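Local structure of uncharacterized protein (Bacteroides ovatus, 3P02) at residues D54-F59 with P93-I98; Q87-F92 with F111-L116; R207-V212 with D278-P283. The protein is of unknown function; its chain joins an N-terminal E-set-like beta domain to a C-terminal domain resembling that of BT_3044. One frame throughout, in Å; residues are numbered along the deposited sequence. Where two conformers were deposited one is given.

Contact 1: D54-F59 with P93-I98; sequences DRLVSF and PKELTI
The carbonyl O of Arg55 is gripped twice from the facing strand: Ile98 N donates to it over 2.8 Å, lying in the carbonyl plane, and Thr97 CA offers a CA-H...O contact at 3.3 Å. The return bond, Arg55 N to Ile98 O, is almost perfectly straight at the hydrogen (179°), so the two residues form a closed hydrogen-bonded pair. Val57 and Leu96 repeat the pattern, with Val57 N only 2.8 Å from Leu96 O. A further bond, Phe59 N to Lys94 O, continues the ladder, but its donor stands above the carbonyl plane, not on a lone pair. Strands 55-59 and 95-98 run antiparallel, their axes 4.7 Å apart at closest approach and 151° between directions.

Side chains alternate between two faces. On the inner one, Val57 CG2 touches Ile98 CD1 at 3.6 Å, and Leu96 meets Phe59 at about a right angle: its CB lies in the ring plane at the edge, while in the conformer given CD1 comes 3.5 Å from Phe59 CE2. With CG beside the backbone N (chi1 -55°), the Phe59 ring is carried back toward Leu96. Val43 and Val128 from neighbouring strands also pack on Phe59. On the other face Leu56 CD1 lies against Thr97 OG1. At the strand end, Asp54 OD1 accepts from Ala100 N. The chemistry implies a register set by backbone bonds, a mainly apolar inner face that also carries Arg55, its charge met by Glu130, and a mixed outer face of Leu56, Ser58, Glu95 and Thr97.

Contact 2: Q87-F92 with F111-L116; sequences QKYYSF and FSLDGL. With EDO (1,2-ethanediol), chain G.
Tyr89 lays its ring between Leu116 and the methylene part of Lys88. Leu116 CD1 sits over the centre of one face, 3.8 Å from the centroid and 14° off the normal, which makes this a CH-pi contact; on the opposite face Lys88 CG is offset toward the rim. The ring edge is turned to the backbone, with Ser112 O and Asp114 O near its plane and Ser112 O 3.3 Å from CD1. The chi1 of -64° places the Tyr89 ring beside its own backbone N, directed along the 113-116 turn, and its CB rests against Leu113 CD2 at 3.8 Å. That turn is type II, with Gly115 at positive phi.

Behind the ring, the backbone supplies one direct bond, Ser112 N to Tyr89 O (2.8 Å), nearly straight at 174° although the donor stands above the carbonyl plane. Next to it, Tyr90 and Phe111 form a non-hydrogen-bonded antiparallel pair, with Tyr90 CB against Phe111 CD1.

At the phenol end, a water lies 2.7 Å from Tyr89 OH and donates to Asp114 O at 2.9 Å. An ethanediol, probably from the crystallisation liquor, is modelled doubtfully close to the same carbonyl, while Asp114 OD1 is bonded to Ala35 N. The chemistry implies that a short strand pairing is extended past its end by an aromatic ring: two faces held by aliphatic carbons, and a hydroxyl joined to the turn through water.

Contact 3: R207-V212 with D278-P283; sequences RINYKV and DYTSVP
An Asx turn at the end of strand 262-278 receives the tyrosine that follows a 3-10 segment, 207-209, just before strand 211-220 of the C-terminal domain's antiparallel sheet. Within the turn Asp278 OD1 accepts twice, from Thr280 N nearly along its C-O axis and from Ser281 N at 2.9 Å, while OD2 uses its syn lone pair for Ser281 OG at 2.6 Å. Tyr210 points its hydroxyl into this folded loop. Its OH donates to Thr280 OG1 at 2.7 Å and accepts a weak bond from Tyr279 N, whose angle at the hydrogen is only 133°; Tyr279 N and Thr280 OG1 both lie near the plane of the Tyr210 ring, at its edge. Beyond the turn, Arg200 forms a salt bridge with Asp278 and a cation-pi contact with Tyr210, and Thr280 OG1 is also bonded to Asp206.

The two tyrosine rings lie obliquely, with planes 34° apart and centroids 6.0 Å from one another. With chi1 at 62°, CG of Tyr279 stands between its backbone N and carbonyl carbon, and the ring reaches over to Asn209, crossing that side chain at about a right angle. Tyr279 OH lies 3.3 Å from Asn209 CG but is bonded by Asn236 ND2.

How the contacts relate
Contacts 1 and 2 belong to the same N-terminal family region and alternate along the chain: 87-92 leads without a gap into 93-98, the second segment of contact 1, and strand 104-112 follows strand 95-98 before entering contact 2. Their centres are 22 Å apart, yet they touch, Phe59 O lying 3.7 Å from Phe92 CE1. Contact 3 lies in the C-terminal family region and comes later in the chain. Its centre is about 29 Å from that of contact 2, with nearest atoms about 8 Å apart, and about 48 Å from that of contact 1, on the opposite side of the chain's centre. Ethanediol molecules occur near all three, but no active site is established.

Contact 1: D54-F59 with P93-I98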
loop_
_atom_site.group_PDB
_atom_site.type_symbol
_atom_site.label_atom_id
_atom_site.label_comp_id
_atom_site.label_asym_id
_atom_site.label_seq_id
_atom_site.Cartn_x
_atom_site.Cartn_y
_atom_site.Cartn_z
ATOM N N ASP A 54 11.195 20.654 -31.138
ATOM C CA ASP A 54 11.419 20.127 -29.779
ATOM C C ASP A 54 10.316 20.623 -28.861
ATOM O O ASP A 54 9.848 21.760 -29.007
ATOM C CB ASP A 54 12.789 20.534 -29.228
ATOM C CG ASP A 54 13.991 19.808 -29.804
ATOM O OD1 ASP A 54 13.818 19.025 -30.779
ATOM O OD2 ASP A 54 15.101 20.041 -29.311
ATOM N N ARG A 55 9.850 19.755 -27.959
ATOM C CA ARG A 55 8.759 20.102 -27.042
ATOM C C ARG A 55 9.307 20.368 -25.668
ATOM O O ARG A 55 10.010 19.511 -25.144
ATOM C CB ARG A 55 7.712 18.954 -26.956
ATOM C CG ARG A 55 7.219 18.375 -28.300
ATOM C CD ARG A 55 6.343 19.321 -29.108
ATOM N NE ARG A 55 4.959 19.296 -28.618
ATOM C CZ ARG A 55 4.001 18.505 -29.094
ATOM N NH1 ARG A 55 4.251 17.678 -30.101
ATOM N NH2 ARG A 55 2.780 18.550 -28.580
ATOM N N LEU A 56 8.987 21.526 -25.064
ATOM C CA LEU A 56 9.375 21.767 -23.678
ATOM C C LEU A 56 8.131 21.491 -22.819
ATOM O O LEU A 56 7.122 22.201 -22.862
ATOM C CB LEU A 56 9.991 23.152 -23.440
ATOM C CG LEU A 56 10.578 23.412 -22.028
ATOM C CD1 LEU A 56 11.721 22.439 -21.683
ATOM C CD2 LEU A 56 11.088 24.845 -21.910
ATOM N N VAL A 57 8.198 20.386 -22.089
ATOM C CA VAL A 57 7.082 19.874 -21.315
ATOM C C VAL A 57 7.236 20.225 -19.851
ATOM O O VAL A 57 8.357 20.176 -19.339
ATOM C CB VAL A 57 7.051 18.333 -21.522
ATOM C CG1 VAL A 57 5.784 17.747 -20.966
ATOM C CG2 VAL A 57 7.168 17.988 -23.011
ATOM N N SER A 58 6.119 20.612 -19.201
ATOM C CA SER A 58 6.132 20.922 -17.774
ATOM C C SER A 58 5.284 19.917 -17.014
ATOM O O SER A 58 4.277 19.423 -17.537
ATOM C CB SER A 58 5.658 22.346 -17.494
ATOM O OG SER A 58 4.250 22.478 -17.484
ATOM N N PHE A 59 5.715 19.607 -15.797
ATOM C CA PHE A 59 5.025 18.666 -14.910
ATOM C C PHE A 59 4.779 19.360 -13.613
ATOM O O PHE A 59 5.684 20.002 -13.069
ATOM C CB PHE A 59 5.876 17.414 -14.681
ATOM C CG PHE A 59 6.294 16.735 -15.957
ATOM C CD1 PHE A 59 5.426 15.879 -16.622
ATOM C CD2 PHE A 59 7.569 16.916 -16.471
ATOM C CE1 PHE A 59 5.829 15.218 -17.783
ATOM C CE2 PHE A 59 7.957 16.287 -17.655
ATOM C CZ PHE A 59 7.083 15.444 -18.306
ATOM N N PRO A 93 11.568 16.114 -11.821
ATOM C CA PRO A 93 11.921 17.353 -12.540
ATOM C C PRO A 93 10.655 18.071 -13.023
ATOM O O PRO A 93 9.695 17.421 -13.470
ATOM C CB PRO A 93 12.792 16.864 -13.698
ATOM C CG PRO A 93 12.365 15.454 -13.918
ATOM C CD PRO A 93 12.002 14.907 -12.560
ATOM N N LYS A 94 10.640 19.407 -12.929
ATOM C CA LYS A 94 9.471 20.199 -13.320
ATOM C C LYS A 94 9.387 20.372 -14.830
ATOM O O LYS A 94 8.333 20.727 -15.339
ATOM C CB LYS A 94 9.456 21.574 -12.633
ATOM C CG LYS A 94 9.464 21.497 -11.102
ATOM C CD LYS A 94 8.349 20.610 -10.467
ATOM C CE LYS A 94 8.960 19.699 -9.423
ATOM N NZ LYS A 94 7.982 19.192 -8.428
ATOM N N GLU A 95 10.487 20.119 -15.538
ATOM C CA GLU A 95 10.552 20.262 -16.987
ATOM C C GLU A 95 11.400 19.206 -17.633
ATOM O O GLU A 95 12.346 18.697 -17.037
ATOM C CB GLU A 95 11.116 21.636 -17.391
ATOM C CG GLU A 95 10.150 22.783 -17.163
ATOM C CD GLU A 95 10.724 24.145 -17.493
ATOM O OE1 GLU A 95 11.931 24.223 -17.817
ATOM O OE2 GLU A 95 9.962 25.136 -17.438
ATOM N N LEU A 96 11.069 18.937 -18.907
ATOM C CA LEU A 96 11.733 17.969 -19.776
ATOM C C LEU A 96 11.618 18.416 -21.214
ATOM O O LEU A 96 10.564 18.930 -21.609
ATOM C CB LEU A 96 11.055 16.586 -19.635
ATOM C CG LEU A 96 11.691 15.513 -18.741
ATOM C CD1 LEU A 96 11.348 15.716 -17.300
ATOM C CD2 LEU A 96 11.123 14.157 -19.082
ATOM N N THR A 97 12.667 18.186 -22.002
ATOM C CA THR A 97 12.633 18.455 -23.426
ATOM C C THR A 97 12.425 17.119 -24.128
ATOM O O THR A 97 13.129 16.140 -23.823
ATOM C CB THR A 97 13.904 19.167 -23.901
ATOM O OG1 THR A 97 13.887 20.488 -23.363
ATOM C CG2 THR A 97 13.975 19.238 -25.434
ATOM N N ILE A 98 11.403 17.049 -24.999
ATOM C CA ILE A 98 11.179 15.874 -25.826
ATOM C C ILE A 98 11.653 16.264 -27.227
ATOM O O ILE A 98 11.031 17.123 -27.857
ATOM C CB ILE A 98 9.724 15.336 -25.823
ATOM C CG1 ILE A 98 9.195 15.090 -24.394
ATOM C CG2 ILE A 98 9.633 14.068 -26.696
ATOM C CD1 ILE A 98 7.670 14.728 -24.360
#

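Contact 2: Q87-F92 with F111-L116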
loop_
_atom_site.group_PDB
_atom_site.type_symbol
_atom_site.label_atom_id
_atom_site.label_comp_id
_atom_site.label_asym_id
_atom_site.label_seq_id
_atom_site.Cartn_x
_atom_site.Cartn_y
_atom_site.Cartn_z
ATOM N N GLN A 87 5.490 16.731 0.096
ATOM C CA GLN A 87 6.613 17.003 -0.785
ATOM C C GLN A 87 7.955 16.415 -0.282
ATOM O O GLN A 87 8.828 16.088 -1.092
ATOM C CB GLN A 87 6.669 18.535 -1.050
ATOM C CG GLN A 87 7.964 19.245 -0.887
ATOM C CD GLN A 87 8.032 20.307 -1.948
ATOM O OE1 GLN A 87 8.277 20.003 -3.113
ATOM N NE2 GLN A 87 7.716 21.555 -1.592
ATOM N N LYS A 88 8.100 16.216 1.027
ATOM C CA LYS A 88 9.339 15.626 1.531
ATOM C C LYS A 88 9.514 14.165 1.087
ATOM O O LYS A 88 10.637 13.665 1.073
ATOM C CB LYS A 88 9.422 15.738 3.053
ATOM C CG LYS A 88 8.345 14.975 3.822
ATOM C CD LYS A 88 8.686 15.065 5.313
ATOM C CE LYS A 88 7.869 14.135 6.146
ATOM N NZ LYS A 88 8.437 14.016 7.518
ATOM N N TYR A 89 8.425 13.523 0.626
ATOM C CA TYR A 89 8.496 12.125 0.214
ATOM C C TYR A 89 8.800 11.898 -1.260
ATOM O O TYR A 89 8.967 10.729 -1.657
ATOM C CB TYR A 89 7.190 11.425 0.542
ATOM C CG TYR A 89 6.931 11.370 2.026
ATOM C CD1 TYR A 89 7.708 10.571 2.857
ATOM C CD2 TYR A 89 5.907 12.116 2.602
ATOM C CE1 TYR A 89 7.475 10.518 4.229
ATOM C CE2 TYR A 89 5.655 12.060 3.968
ATOM C CZ TYR A 89 6.449 11.261 4.780
ATOM O OH TYR A 89 6.229 11.172 6.135
ATOM N N TYR A 90 8.914 12.966 -2.075
ATOM C CA TYR A 90 9.197 12.700 -3.474
ATOM C C TYR A 90 9.954 13.838 -4.115
ATOM O O TYR A 90 10.012 14.956 -3.583
ATOM C CB TYR A 90 7.864 12.454 -4.273
ATOM C CG TYR A 90 6.956 13.669 -4.315
ATOM C CD1 TYR A 90 7.165 14.695 -5.245
ATOM C CD2 TYR A 90 5.961 13.850 -3.359
ATOM C CE1 TYR A 90 6.382 15.854 -5.233
ATOM C CE2 TYR A 90 5.167 14.998 -3.347
ATOM C CZ TYR A 90 5.388 16.001 -4.280
ATOM O OH TYR A 90 4.627 17.139 -4.236
ATOM N N SER A 91 10.487 13.555 -5.311
ATOM C CA SER A 91 11.085 14.579 -6.160
ATOM C C SER A 91 10.942 14.186 -7.617
ATOM O O SER A 91 11.031 13.014 -7.978
ATOM C CB SER A 91 12.539 14.864 -5.804
ATOM O OG SER A 91 13.412 13.838 -6.238
ATOM N N PHE A 92 10.688 15.181 -8.453
ATOM C CA PHE A 92 10.582 14.934 -9.887
ATOM C C PHE A 92 10.966 16.208 -10.629
ATOM O O PHE A 92 10.714 17.298 -10.118
ATOM C CB PHE A 92 9.194 14.405 -10.308
ATOM C CG PHE A 92 8.041 15.354 -10.108
ATOM C CD1 PHE A 92 7.755 16.338 -11.051
ATOM C CD2 PHE A 92 7.214 15.244 -9.001
ATOM C CE1 PHE A 92 6.668 17.199 -10.879
ATOM C CE2 PHE A 92 6.139 16.120 -8.823
ATOM C CZ PHE A 92 5.870 17.092 -9.758
ATOM N N PHE A 111 10.810 8.416 -5.146
ATOM C CA PHE A 111 10.095 8.334 -3.876
ATOM C C PHE A 111 11.084 8.037 -2.753
ATOM O O PHE A 111 11.964 7.173 -2.927
ATOM C CB PHE A 111 9.045 7.222 -3.934
ATOM C CG PHE A 111 7.874 7.594 -4.819
ATOM C CD1 PHE A 111 6.873 8.442 -4.351
ATOM C CD2 PHE A 111 7.806 7.150 -6.135
ATOM C CE1 PHE A 111 5.773 8.760 -5.146
ATOM C CE2 PHE A 111 6.714 7.490 -6.942
ATOM C CZ PHE A 111 5.715 8.307 -6.445
ATOM N N SER A 112 10.923 8.723 -1.609
ATOM C CA SER A 112 11.741 8.527 -0.401
ATOM C C SER A 112 10.757 8.462 0.738
ATOM O O SER A 112 10.318 9.498 1.235
ATOM C CB SER A 112 12.743 9.668 -0.243
ATOM O OG SER A 112 13.664 9.674 -1.320
ATOM N N LEU A 113 10.287 7.237 1.066
ATOM C CA LEU A 113 9.166 7.085 1.993
ATOM C C LEU A 113 9.460 6.668 3.420
ATOM O O LEU A 113 8.512 6.308 4.128
ATOM C CB LEU A 113 8.183 6.070 1.373
ATOM C CG LEU A 113 7.831 6.300 -0.134
ATOM C CD1 LEU A 113 6.823 5.285 -0.600
ATOM C CD2 LEU A 113 7.255 7.723 -0.374
ATOM N N ASP A 114 10.710 6.796 3.875
ATOM C CA ASP A 114 11.027 6.473 5.278
ATOM C C ASP A 114 10.133 7.262 6.204
ATOM O O ASP A 114 9.928 8.467 6.006
ATOM C CB ASP A 114 12.506 6.762 5.579
ATOM C CG ASP A 114 13.442 5.892 4.779
ATOM O OD1 ASP A 114 13.263 5.804 3.539
ATOM O OD2 ASP A 114 14.415 5.395 5.359
ATOM N N GLY A 115 9.511 6.561 7.139
ATOM C CA GLY A 115 8.632 7.213 8.095
ATOM C C GLY A 115 7.219 7.500 7.619
ATOM O O GLY A 115 6.417 8.004 8.408
ATOM N N LEU A 116 6.876 7.157 6.346
ATOM C CA LEU A 116 5.528 7.394 5.832
ATOM C C LEU A 116 4.519 6.617 6.660
ATOM O O LEU A 116 4.757 5.440 6.943
ATOM C CB LEU A 116 5.429 6.983 4.354
ATOM C CG LEU A 116 4.088 7.317 3.668
ATOM C CD1 LEU A 116 3.867 8.832 3.561
ATOM C CD2 LEU A 116 4.021 6.678 2.284
HETATM C C1 EDO G . 11.711 11.644 3.313
HETATM O O1 EDO G . 11.419 12.738 4.201
HETATM C C2 EDO G . 11.216 10.332 3.904
HETATM O O2 EDO G . 11.394 10.383 5.319
HETATM O O HOH W 1 8.519 10.630 7.395
#

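Contact 3: R207-V212 with D278-P283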
loop_
_atom_site.group_PDB
_atom_site.type_symbol
_atom_site.label_atom_id
_atom_site.label_comp_id
_atom_site.label_asym_id
_atom_site.label_seq_id
_atom_site.Cartn_x
_atom_site.Cartn_y
_atom_site.Cartn_z
ATOM N N ARG A 207 -9.787 3.300 12.562
ATOM C CA ARG A 207 -8.753 2.265 12.488
ATOM C C ARG A 207 -7.460 2.556 13.278
ATOM O O ARG A 207 -6.912 1.632 13.863
ATOM C CB ARG A 207 -8.423 1.935 11.033
ATOM C CG ARG A 207 -7.761 3.066 10.266
ATOM C CD ARG A 207 -7.730 2.747 8.790
ATOM N NE ARG A 207 -7.078 3.821 8.042
ATOM C CZ ARG A 207 -7.675 4.956 7.712
ATOM N NH1 ARG A 207 -8.951 5.164 8.036
ATOM N NH2 ARG A 207 -7.022 5.875 7.009
ATOM N N ILE A 208 -6.964 3.820 13.299
ATOM C CA ILE A 208 -5.689 4.057 14.029
ATOM C C ILE A 208 -5.793 3.631 15.501
ATOM O O ILE A 208 -4.809 3.184 16.073
ATOM C CB ILE A 208 -5.268 5.538 13.920
ATOM C CG1 ILE A 208 -4.909 5.853 12.452
ATOM C CG2 ILE A 208 -4.086 5.847 14.870
ATOM C CD1 ILE A 208 -4.634 7.440 12.196
ATOM N N ASN A 209 -6.978 3.756 16.111
ATOM C CA ASN A 209 -7.157 3.364 17.519
ATOM C C ASN A 209 -6.911 1.881 17.778
ATOM O O ASN A 209 -6.768 1.486 18.939
ATOM C CB ASN A 209 -8.603 3.648 17.932
ATOM C CG ASN A 209 -8.947 5.102 17.808
ATOM O OD1 ASN A 209 -8.114 5.967 18.078
ATOM N ND2 ASN A 209 -10.210 5.373 17.534
ATOM N N TYR A 210 -6.963 1.053 16.699
ATOM C CA TYR A 210 -6.918 -0.409 16.816
ATOM C C TYR A 210 -5.632 -1.004 16.262
ATOM O O TYR A 210 -5.554 -2.205 16.059
ATOM C CB TYR A 210 -8.180 -1.015 16.131
ATOM C CG TYR A 210 -9.398 -0.615 16.931
ATOM C CD1 TYR A 210 -9.733 -1.288 18.103
ATOM C CD2 TYR A 210 -10.140 0.524 16.596
ATOM C CE1 TYR A 210 -10.750 -0.837 18.934
ATOM C CE2 TYR A 210 -11.171 0.982 17.422
ATOM C CZ TYR A 210 -11.481 0.286 18.579
ATOM O OH TYR A 210 -12.485 0.736 19.403
ATOM N N LYS A 211 -4.633 -0.177 16.019
ATOM C CA LYS A 211 -3.349 -0.662 15.507
ATOM C C LYS A 211 -2.617 -1.585 16.493
ATOM O O LYS A 211 -2.415 -1.251 17.673
ATOM C CB LYS A 211 -2.438 0.526 15.191
ATOM C CG LYS A 211 -2.856 1.270 13.918
ATOM C CD LYS A 211 -2.099 2.594 13.731
ATOM C CE LYS A 211 -0.622 2.373 13.462
ATOM N NZ LYS A 211 0.135 3.661 13.431
ATOM N N VAL A 212 -2.213 -2.751 15.983
ATOM C CA VAL A 212 -1.425 -3.729 16.743
ATOM C C VAL A 212 -0.152 -3.958 15.953
ATOM O O VAL A 212 -0.216 -4.328 14.775
ATOM C CB VAL A 212 -2.195 -5.043 17.006
ATOM C CG1 VAL A 212 -1.276 -6.047 17.708
ATOM C CG2 VAL A 212 -3.452 -4.775 17.839
ATOM N N ASP A 278 -12.955 -2.721 22.437
ATOM C CA ASP A 278 -13.557 -1.958 21.365
ATOM C C ASP A 278 -14.389 -0.894 22.090
ATOM O O ASP A 278 -15.437 -1.216 22.670
ATOM C CB ASP A 278 -14.406 -2.842 20.453
ATOM C CG ASP A 278 -15.145 -2.068 19.377
ATOM O OD1 ASP A 278 -15.327 -0.815 19.537
ATOM O OD2 ASP A 278 -15.557 -2.695 18.380
ATOM N N TYR A 279 -13.897 0.346 22.141
ATOM C CA TYR A 279 -14.589 1.400 22.883
ATOM C C TYR A 279 -15.268 2.402 21.933
ATOM O O TYR A 279 -15.654 3.488 22.364
ATOM C CB TYR A 279 -13.576 2.106 23.835
ATOM C CG TYR A 279 -12.437 2.801 23.110
ATOM C CD1 TYR A 279 -11.313 2.091 22.688
ATOM C CD2 TYR A 279 -12.468 4.179 22.873
ATOM C CE1 TYR A 279 -10.287 2.717 21.987
ATOM C CE2 TYR A 279 -11.425 4.822 22.219
ATOM C CZ TYR A 279 -10.330 4.089 21.784
ATOM O OH TYR A 279 -9.300 4.712 21.111
ATOM N N THR A 280 -15.395 2.054 20.618
ATOM C CA THR A 280 -15.953 3.019 19.663
ATOM C C THR A 280 -17.093 2.467 18.802
ATOM O O THR A 280 -17.833 3.287 18.254
ATOM C CB THR A 280 -14.831 3.563 18.735
ATOM O OG1 THR A 280 -14.160 2.460 18.118
ATOM C CG2 THR A 280 -13.790 4.411 19.491
ATOM N N SER A 281 -17.238 1.130 18.646
ATOM C CA SER A 281 -18.320 0.571 17.790
ATOM C C SER A 281 -19.708 0.814 18.333
ATOM O O SER A 281 -20.645 1.046 17.553
ATOM C CB SER A 281 -18.181 -0.943 17.650
ATOM O OG SER A 281 -17.066 -1.265 16.850
ATOM N N VAL A 282 -19.864 0.613 19.655
ATOM C CA VAL A 282 -21.167 0.668 20.283
ATOM C C VAL A 282 -21.288 1.978 21.019
ATOM O O VAL A 282 -20.490 2.249 21.918
ATOM C CB VAL A 282 -21.462 -0.542 21.225
ATOM C CG1 VAL A 282 -22.853 -0.437 21.853
ATOM C CG2 VAL A 282 -21.306 -1.873 20.497
ATOM N N PRO A 283 -22.317 2.784 20.685
ATOM C CA PRO A 283 -22.493 4.059 21.392
ATOM C C PRO A 283 -22.434 3.915 22.904
ATOM O O PRO A 283 -23.136 3.076 23.493
ATOM C CB PRO A 283 -23.895 4.507 20.960
ATOM C CG PRO A 283 -24.064 3.914 19.598
ATOM C CD PRO A 283 -23.341 2.601 19.626
HETATM O O HOH W 2 -9.206 7.316 20.977
#